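Local coordinates for periplasmic binding protein/LacI transcriptional regulator (Burkholderia graminis C4D1M, PDB 5HQJ), which probably serves as the sugar-binding component of an ABC transporter and is held here with D-arabinose in its cleft, at residues A[238-252]-A[257-269]. Residues are numbered along the deposited sequence; the frame is centred on the assembly and turned at random.
Sequences KGKLEVLAFDDLPDT and KDGYIQGIMVQRP. With 64K (alpha-D-arabinopyranose), chain B.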
ATOM      1  N   LYS A 238      15.119 -22.146  -3.645  1.00 23.69           N
ATOM      2  CA  LYS A 238      14.326 -21.807  -4.818  1.00 21.67           C
ATOM      3  C   LYS A 238      13.402 -22.970  -5.153  1.00 20.45           C
ATOM      4  O   LYS A 238      13.879 -24.091  -5.323  1.00 23.42           O
ATOM      5  CB  LYS A 238      15.242 -21.495  -6.007  1.00 24.88           C
ATOM      6  CG  LYS A 238      14.509 -20.916  -7.225  1.00 32.54           C
ATOM      7  CD  LYS A 238      15.368 -20.997  -8.498  1.00 39.84           C
ATOM      8  CE  LYS A 238      14.806 -20.140  -9.636  1.00 50.08           C
ATOM      9  NZ  LYS A 238      13.355 -20.331  -9.843  1.00 59.13           N
ATOM     10  N   GLY A 239      12.102 -22.709  -5.257  1.00 16.35           N
ATOM     11  CA  GLY A 239      11.115 -23.749  -5.552  1.00 17.83           C
ATOM     12  C   GLY A 239      10.571 -24.479  -4.323  1.00 20.95           C
ATOM     13  O   GLY A 239       9.627 -25.256  -4.402  1.00 23.21           O
ATOM     14  N   LYS A 240      11.193 -24.247  -3.188  1.00 17.77           N
ATOM     15  CA  LYS A 240      10.805 -24.927  -1.955  1.00 14.47           C
ATOM     16  C   LYS A 240       9.742 -24.155  -1.200  1.00 19.13           C
ATOM     17  O   LYS A 240       8.889 -24.707  -0.475  1.00 19.46           O
ATOM     18  CB  LYS A 240      12.061 -25.138  -1.092  1.00 34.67           C
ATOM     19  CG  LYS A 240      11.827 -25.482   0.362  1.00 69.66           C
ATOM     20  CD  LYS A 240      13.097 -26.048   1.013  1.00 73.97           C
ATOM     21  CE  LYS A 240      12.909 -26.318   2.507  1.00 80.81           C
ATOM     22  NZ  LYS A 240      11.874 -25.444   3.144  1.00 82.91           N
ATOM     23  N   LEU A 241       9.788 -22.853  -1.380  1.00 16.22           N
ATOM     24  CA  LEU A 241       8.892 -21.965  -0.661  1.00 17.95           C
ATOM     25  C   LEU A 241       7.792 -21.464  -1.542  1.00 13.97           C
ATOM     26  O   LEU A 241       8.003 -21.200  -2.731  1.00 21.17           O
ATOM     27  CB  LEU A 241       9.652 -20.766  -0.138  1.00 19.81           C
ATOM     28  CG  LEU A 241      10.603 -20.905   1.018  1.00 30.26           C
ATOM     29  CD1 LEU A 241      11.204 -19.531   1.208  1.00 18.39           C
ATOM     30  CD2 LEU A 241       9.901 -21.400   2.265  1.00 47.50           C
ATOM     31  N   GLU A 242       6.625 -21.280  -0.954  1.00 12.45           N
ATOM     32  CA  GLU A 242       5.591 -20.542  -1.596  1.00 11.72           C
ATOM     33  C   GLU A 242       5.620 -19.091  -1.123  1.00 14.05           C
ATOM     34  O   GLU A 242       5.380 -18.814   0.070  1.00 13.13           O
ATOM     35  CB  GLU A 242       4.249 -21.196  -1.274  1.00 18.26           C
ATOM     36  CG  GLU A 242       3.125 -20.837  -2.179  1.00 28.82           C
ATOM     37  CD  GLU A 242       3.220 -21.496  -3.558  1.00 34.00           C
ATOM     38  OE1 GLU A 242       3.841 -22.573  -3.709  1.00 31.04           O
ATOM     39  OE2 GLU A 242       2.643 -20.921  -4.490  1.00 31.38           O
ATOM     40  N   VAL A 243       5.879 -18.184  -2.056  1.00 13.19           N
ATOM     41  CA  VAL A 243       6.053 -16.779  -1.755  1.00 10.31           C
ATOM     42  C   VAL A 243       4.955 -15.949  -2.409  1.00  9.98           C
ATOM     43  O   VAL A 243       4.768 -15.952  -3.618  1.00 11.75           O
ATOM     44  CB  VAL A 243       7.438 -16.260  -2.227  1.00 14.86           C
ATOM     45  CG1 VAL A 243       7.590 -14.745  -1.940  1.00 11.67           C
ATOM     46  CG2 VAL A 243       8.566 -17.088  -1.593  1.00 10.92           C
ATOM     47  N   LEU A 244       4.221 -15.229  -1.589  1.00  9.86           N
ATOM     48  CA  LEU A 244       3.175 -14.314  -2.036  1.00  9.58           C
ATOM     49  C   LEU A 244       3.563 -12.901  -1.629  1.00  9.67           C
ATOM     50  O   LEU A 244       3.953 -12.663  -0.481  1.00 10.97           O
ATOM     51  CB  LEU A 244       1.818 -14.691  -1.431  1.00 11.29           C
ATOM     52  CG  LEU A 244       1.313 -16.103  -1.701  1.00 12.75           C
ATOM     53  CD1 LEU A 244      -0.078 -16.360  -1.047  1.00 11.63           C
ATOM     54  CD2 LEU A 244       1.183 -16.336  -3.220  1.00 13.02           C
ATOM     55  N   ALA A 245       3.485 -11.966  -2.560  1.00  9.58           N
ATOM     56  CA  ALA A 245       4.001 -10.644  -2.317  1.00 10.51           C
ATOM     57  C   ALA A 245       2.963  -9.623  -2.735  1.00 14.93           C
ATOM     58  O   ALA A 245       1.994  -9.975  -3.354  1.00 16.58           O
ATOM     59  CB  ALA A 245       5.311 -10.422  -3.078  1.00 10.21           C
ATOM     60  N   PHE A 246       3.209  -8.379  -2.362  1.00 13.92           N
ATOM     61  CA  PHE A 246       2.345  -7.246  -2.673  1.00 14.05           C
ATOM     62  C   PHE A 246       2.989  -6.309  -3.689  1.00 16.57           C
ATOM     63  O   PHE A 246       4.211  -6.083  -3.693  1.00 17.44           O
ATOM     64  CB  PHE A 246       2.008  -6.477  -1.384  1.00 15.42           C
ATOM     65  CG  PHE A 246       0.542  -6.390  -1.084  1.00 12.44           C
ATOM     66  CD1 PHE A 246      -0.186  -5.286  -1.463  1.00 16.76           C
ATOM     67  CD2 PHE A 246      -0.128  -7.411  -0.427  1.00 11.38           C
ATOM     68  CE1 PHE A 246      -1.538  -5.218  -1.197  1.00 12.63           C
ATOM     69  CE2 PHE A 246      -1.482  -7.327  -0.147  1.00 13.16           C
ATOM     70  CZ  PHE A 246      -2.177  -6.238  -0.539  1.00 13.96           C
ATOM     71  N   ASP A 247       2.129  -5.799  -4.572  1.00 12.09           N
ATOM     72  CA  ASP A 247       2.429  -4.743  -5.550  1.00 10.96           C
ATOM     73  C   ASP A 247       3.212  -5.310  -6.724  1.00 16.40           C
ATOM     74  O   ASP A 247       3.507  -6.509  -6.769  1.00 15.29           O
ATOM     75  CB  ASP A 247       3.138  -3.583  -4.875  1.00  9.97           C
ATOM     76  CG  ASP A 247       2.323  -2.993  -3.721  1.00 17.45           C
ATOM     77  OD1 ASP A 247       1.059  -2.910  -3.819  1.00 13.79           O
ATOM     78  OD2 ASP A 247       2.913  -2.624  -2.682  1.00 19.02           O
ATOM     79  N   ASP A 248       3.443  -4.479  -7.734  1.00 14.70           N
ATOM     80  CA  ASP A 248       4.000  -4.966  -9.005  1.00 11.14           C
ATOM     81  C   ASP A 248       5.233  -4.171  -9.413  1.00 16.09           C
ATOM     82  O   ASP A 248       5.461  -3.949 -10.599  1.00 15.89           O
ATOM     83  CB  ASP A 248       2.953  -4.919 -10.144  1.00 13.49           C
ATOM     84  CG  ASP A 248       2.741  -3.513 -10.697  1.00 14.93           C
ATOM     85  OD1 ASP A 248       2.850  -2.577  -9.884  1.00 17.79           O
ATOM     86  OD2 ASP A 248       2.458  -3.360 -11.912  1.00 15.02           O
ATOM     87  N   LEU A 249       6.025  -3.765  -8.424  1.00 18.52           N
ATOM     88  CA  LEU A 249       7.369  -3.214  -8.662  1.00 25.64           C
ATOM     89  C   LEU A 249       8.167  -4.080  -9.616  1.00 21.67           C
ATOM     90  O   LEU A 249       8.053  -5.296  -9.557  1.00 16.77           O
ATOM     91  CB  LEU A 249       8.155  -3.134  -7.365  1.00 40.04           C
ATOM     92  CG  LEU A 249       8.079  -1.922  -6.465  1.00 53.90           C
ATOM     93  CD1 LEU A 249       6.653  -1.679  -6.014  1.00 78.57           C
ATOM     94  CD2 LEU A 249       9.026  -2.199  -5.299  1.00 20.68           C
ATOM     95  N   PRO A 250       9.000  -3.470 -10.495  1.00 25.38           N
ATOM     96  CA  PRO A 250       9.688  -4.294 -11.501  1.00 25.73           C
ATOM     97  C   PRO A 250      10.452  -5.505 -10.933  1.00 13.81           C
ATOM     98  O   PRO A 250      10.444  -6.580 -11.492  1.00 22.22           O
ATOM     99  CB  PRO A 250      10.645  -3.294 -12.152  1.00 24.47           C
ATOM    100  CG  PRO A 250       9.919  -1.984 -12.040  1.00 25.04           C
ATOM    101  CD  PRO A 250       9.233  -2.030 -10.704  1.00 31.16           C
ATOM    102  N   ASP A 251      11.080  -5.324  -9.776  1.00 16.08           N
ATOM    103  CA  ASP A 251      11.795  -6.417  -9.103  1.00 15.36           C
ATOM    104  C   ASP A 251      10.875  -7.573  -8.698  1.00 16.89           C
ATOM    105  O   ASP A 251      11.254  -8.758  -8.736  1.00 16.70           O
ATOM    106  CB  ASP A 251      12.528  -5.902  -7.854  1.00 26.84           C
ATOM    107  CG  ASP A 251      13.782  -5.118  -8.194  1.00 66.08           C
ATOM    108  OD1 ASP A 251      14.450  -5.454  -9.190  1.00 44.83           O
ATOM    109  OD2 ASP A 251      14.101  -4.165  -7.456  1.00107.19           O
ATOM    110  N   THR A 252       9.667  -7.217  -8.296  1.00 17.07           N
ATOM    111  CA  THR A 252       8.656  -8.192  -7.916  1.00 17.03           C
ATOM    112  C   THR A 252       8.177  -8.984  -9.147  1.00 14.60           C
ATOM    113  O   THR A 252       8.062 -10.227  -9.129  1.00 17.12           O
ATOM    114  CB  THR A 252       7.463  -7.469  -7.234  1.00 16.28           C
ATOM    115  OG1 THR A 252       7.917  -6.734  -6.096  1.00 16.65           O
ATOM    116  CG2 THR A 252       6.440  -8.451  -6.782  1.00 19.47           C
ATOM    117  N   LYS A 257       8.468 -13.678 -12.723  1.00 20.30           N
ATOM    118  CA  LYS A 257       9.042 -14.224 -13.954  1.00 24.00           C
ATOM    119  C   LYS A 257      10.038 -15.348 -13.660  1.00 32.93           C
ATOM    120  O   LYS A 257       9.959 -16.422 -14.254  1.00 26.86           O
ATOM    121  CB  LYS A 257       9.760 -13.123 -14.754  1.00 22.98           C
ATOM    122  CG  LYS A 257       9.341 -13.019 -16.216  1.00 48.78           C
ATOM    123  CD  LYS A 257      10.330 -12.178 -17.018  1.00 69.33           C
ATOM    124  CE  LYS A 257       9.700 -11.597 -18.284  1.00102.10           C
ATOM    125  NZ  LYS A 257       9.376 -10.140 -18.156  1.00109.24           N
ATOM    126  N   ASP A 258      10.982 -15.074 -12.753  1.00 24.13           N
ATOM    127  CA  ASP A 258      12.107 -15.979 -12.453  1.00 26.00           C
ATOM    128  C   ASP A 258      11.756 -17.177 -11.569  1.00 25.36           C
ATOM    129  O   ASP A 258      12.586 -18.055 -11.382  1.00 19.35           O
ATOM    130  CB  ASP A 258      13.234 -15.216 -11.738  1.00 52.68           C
ATOM    131  CG  ASP A 258      13.961 -14.236 -12.635  1.00 48.98           C
ATOM    132  OD1 ASP A 258      13.814 -14.332 -13.868  1.00 30.56           O
ATOM    133  OD2 ASP A 258      14.703 -13.384 -12.087  1.00 35.59           O
ATOM    134  N   GLY A 259      10.558 -17.186 -10.994  1.00 18.06           N
ATOM    135  CA  GLY A 259      10.123 -18.304 -10.159  1.00 18.62           C
ATOM    136  C   GLY A 259      10.429 -18.156  -8.681  1.00 17.56           C
ATOM    137  O   GLY A 259      10.278 -19.089  -7.888  1.00 17.80           O
ATOM    138  N   TYR A 260      10.927 -16.989  -8.292  1.00 16.91           N
ATOM    139  CA  TYR A 260      11.246 -16.727  -6.878  1.00 14.62           C
ATOM    140  C   TYR A 260      10.008 -16.298  -6.075  1.00 18.34           C
ATOM    141  O   TYR A 260       9.980 -16.397  -4.840  1.00 16.09           O
ATOM    142  CB  TYR A 260      12.332 -15.658  -6.786  1.00 15.22           C
ATOM    143  CG  TYR A 260      13.661 -16.087  -7.296  1.00 14.43           C
ATOM    144  CD1 TYR A 260      14.327 -17.111  -6.677  1.00 14.05           C
ATOM    145  CD2 TYR A 260      14.245 -15.462  -8.386  1.00 23.82           C
ATOM    146  CE1 TYR A 260      15.575 -17.527  -7.119  1.00 23.57           C
ATOM    147  CE2 TYR A 260      15.493 -15.875  -8.844  1.00 32.59           C
ATOM    148  CZ  TYR A 260      16.141 -16.919  -8.198  1.00 29.79           C
ATOM    149  OH  TYR A 260      17.384 -17.373  -8.600  1.00 29.36           O
ATOM    150  N   ILE A 261       9.022 -15.783  -6.795  1.00 13.36           N
ATOM    151  CA  ILE A 261       7.733 -15.366  -6.259  1.00 11.47           C
ATOM    152  C   ILE A 261       6.664 -16.143  -7.016  1.00 15.73           C
ATOM    153  O   ILE A 261       6.771 -16.296  -8.239  1.00 14.72           O
ATOM    154  CB  ILE A 261       7.572 -13.831  -6.403  1.00 13.69           C
ATOM    155  CG1 ILE A 261       8.710 -13.127  -5.635  1.00 16.72           C
ATOM    156  CG2 ILE A 261       6.176 -13.329  -5.964  1.00 10.11           C
ATOM    157  CD1 ILE A 261       8.758 -11.628  -5.783  1.00 16.33           C
ATOM    158  N   GLN A 262       5.660 -16.650  -6.307  1.00 14.57           N
ATOM    159  CA  GLN A 262       4.608 -17.500  -6.895  1.00 11.45           C
ATOM    160  C   GLN A 262       3.313 -16.758  -7.169  1.00 18.69           C
ATOM    161  O   GLN A 262       2.540 -17.151  -8.033  1.00 20.11           O
ATOM    162  CB  GLN A 262       4.332 -18.696  -5.981  1.00 14.39           C
ATOM    163  CG  GLN A 262       5.371 -19.811  -6.041  1.00 18.86           C
ATOM    164  CD  GLN A 262       6.760 -19.340  -5.687  1.00 22.61           C
ATOM    165  OE1 GLN A 262       6.988 -18.774  -4.620  1.00 16.05           O
ATOM    166  NE2 GLN A 262       7.691 -19.526  -6.603  1.00 18.40           N
ATOM    167  N   GLY A 263       3.071 -15.681  -6.440  1.00 12.49           N
ATOM    168  CA  GLY A 263       1.853 -14.914  -6.632  1.00 15.58           C
ATOM    169  C   GLY A 263       2.021 -13.525  -6.089  1.00 17.61           C
ATOM    170  O   GLY A 263       2.783 -13.328  -5.125  1.00 13.49           O
ATOM    171  N   ILE A 264       1.348 -12.551  -6.682  0.60 13.58           N
ATOM    172  CA  ILE A 264       1.307 -11.262  -6.053  0.60 11.89           C
ATOM    173  C   ILE A 264      -0.129 -10.732  -5.955  0.60  9.05           C
ATOM    174  O   ILE A 264      -1.107 -11.287  -6.504  0.60 10.39           O
ATOM    175  CB  ILE A 264       2.214 -10.257  -6.766  0.60  9.42           C
ATOM    176  CG1 ILE A 264       1.772 -10.078  -8.225  0.60 11.59           C
ATOM    177  CG2 ILE A 264       3.672 -10.700  -6.688  0.60 20.60           C
ATOM    178  CD1 ILE A 264       2.648  -9.153  -9.069  0.60 14.56           C
HETATM  179  N   MSE A 265      -0.241  -9.676  -5.179  1.00 10.49           N
HETATM  180  CA  MSE A 265      -1.485  -8.926  -5.039  1.00 14.28           C
HETATM  181  C   MSE A 265      -1.239  -7.525  -5.579  1.00 12.37           C
HETATM  182  O   MSE A 265      -0.419  -6.810  -4.992  1.00 11.97           O
HETATM  183  CB  MSE A 265      -1.949  -8.869  -3.574  1.00 14.30           C
HETATM  184  CG  MSE A 265      -2.086 -10.218  -2.900  1.00 17.10           C
HETATM  185 SE   MSE A 265      -3.643 -11.141  -3.608  1.00 26.78          SE
HETATM  186  CE  MSE A 265      -5.057 -10.141  -2.727  1.00 16.81           C
ATOM    187  N   VAL A 266      -1.930  -7.147  -6.672  1.00 12.89           N
ATOM    188  CA  VAL A 266      -1.733  -5.859  -7.304  1.00 11.92           C
ATOM    189  C   VAL A 266      -2.932  -4.994  -7.006  1.00 11.14           C
ATOM    190  O   VAL A 266      -4.041  -5.352  -7.348  1.00 11.99           O
ATOM    191  CB  VAL A 266      -1.500  -5.982  -8.800  1.00 11.62           C
ATOM    192  CG1 VAL A 266      -1.180  -4.602  -9.392  1.00 13.95           C
ATOM    193  CG2 VAL A 266      -0.360  -6.981  -9.072  1.00 15.69           C
ATOM    194  N   GLN A 267      -2.692  -3.870  -6.345  1.00 11.74           N
ATOM    195  CA  GLN A 267      -3.717  -2.892  -6.020  1.00 10.16           C
ATOM    196  C   GLN A 267      -3.963  -2.054  -7.292  1.00 11.05           C
ATOM    197  O   GLN A 267      -3.466  -2.418  -8.345  1.00 12.64           O
ATOM    198  CB  GLN A 267      -3.275  -2.031  -4.836  1.00 10.48           C
ATOM    199  CG  GLN A 267      -2.776  -2.799  -3.636  1.00 11.72           C
ATOM    200  CD  GLN A 267      -2.408  -1.835  -2.557  1.00 14.85           C
ATOM    201  OE1 GLN A 267      -3.262  -1.175  -1.992  1.00 11.99           O
ATOM    202  NE2 GLN A 267      -1.103  -1.730  -2.269  1.00 12.65           N
ATOM    203  N   ARG A 268      -4.744  -0.980  -7.194  1.00 10.74           N
ATOM    204  CA  ARG A 268      -4.963  -0.068  -8.299  1.00 10.99           C
ATOM    205  C   ARG A 268      -4.492   1.355  -7.937  1.00 14.67           C
ATOM    206  O   ARG A 268      -5.284   2.245  -7.745  1.00 11.45           O
ATOM    207  CB  ARG A 268      -6.456  -0.099  -8.719  1.00 11.30           C
ATOM    208  CG  ARG A 268      -6.911  -1.437  -9.302  1.00 12.04           C
ATOM    209  CD  ARG A 268      -8.129  -1.332 -10.173  1.00 15.12           C
ATOM    210  NE  ARG A 268      -8.311  -2.579 -10.906  1.00 21.15           N
ATOM    211  CZ  ARG A 268      -8.912  -3.653 -10.411  1.00 20.91           C
ATOM    212  NH1 ARG A 268      -9.409  -3.627  -9.188  1.00 15.14           N
ATOM    213  NH2 ARG A 268      -9.017  -4.741 -11.146  1.00 21.69           N
ATOM    214  N   PRO A 269      -3.161   1.558  -7.812  1.00 12.78           N
ATOM    215  CA  PRO A 269      -2.621   2.857  -7.370  1.00 11.50           C
ATOM    216  C   PRO A 269      -2.893   4.012  -8.362  1.00 11.60           C
ATOM    217  O   PRO A 269      -3.100   5.156  -7.969  1.00 12.01           O
ATOM    218  CB  PRO A 269      -1.109   2.563  -7.209  1.00 10.99           C
ATOM    219  CG  PRO A 269      -0.836   1.337  -8.040  1.00 12.44           C
ATOM    220  CD  PRO A 269      -2.115   0.529  -7.936  1.00 14.19           C
TER
HETATM  221  O2  64K B 401      -0.351   0.023  -0.132  1.00 16.25           O
HETATM  222  C2  64K B 401       1.038   0.058   0.343  1.00 23.94           C
HETATM  223  C3  64K B 401       1.880  -0.613  -0.694  1.00 16.72           C
HETATM  224  O3  64K B 401       1.684  -2.007  -0.604  1.00 17.68           O
HETATM  225  C4  64K B 401       3.369  -0.379  -0.462  1.00 25.40           C
HETATM  226  O4  64K B 401       3.842  -1.049   0.721  1.00 27.04           O
HETATM  227  C5  64K B 401       3.625   1.050  -0.293  1.00 16.43           C
HETATM  228  O5  64K B 401       2.919   1.515   0.884  1.00 16.05           O
HETATM  229  C1  64K B 401       1.473   1.484   0.531  1.00 22.94           C
HETATM  230  O1  64K B 401       0.761   2.026   1.575  1.00 12.46           O
HETATM  231  O   HOH W   1      11.566 -20.159  -5.412  1.00 29.60           O
HETATM  232  O   HOH W   2      -0.141  -2.636  -6.169  1.00 14.06           O
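D247 and Q267 meet where two neighbouring strands run out into the sugar site, and they grip each other as well as the ligand. The Q267 amide NE2 donates to D247 OD1 at 2.9 Å, on the syn lone pair of the carboxylate, with the two flat groups only 20° apart; its other proton reaches O2 of the arabinopyranose almost straight, at 174°. D247 OD2 takes the sugar's O3 hydroxyl, and a water spans D247 OD1 and the backbone N of Q267. T130 OG1 bonds to Q267 OE1; since the D247 carboxylate accepts, the NE2 bond fixes which end of the amide faces it. Behind this pair, strands 242-246 and 263-266 lie side by side in parallel: A245 N bonds to G263 O, M265 N to A245 O, and D247 N to M265 O. They are the two strands of a right-handed beta-alpha-beta crossover through helix 250-258, the repeating unit of the Rossmann-like lobes of periplasmic binding proteins, whose ligands bind at the carboxyl ends of such strands. At the opposite end the Q262 side chain, folded back by a bend at chi2 (59°), imitates a strand partner, its OE1 receiving V243 N at 2.9 Å. Further out, K238 NZ donates to D258 O at 2.9 Å and sits over the Y260 ring, 4.6 Å from its centroid, as a cation-pi partner. On the face of A245 and I264, covered by helix 250-258, T252 CG2 packs against I264 CG2 at 3.6 Å and A245 CB touches I261 and I264. On the opposite face, beside L244 and toward helix 132-146, M265 CB lies over one face of the F246 ring, while Q267 CD lies at its edge.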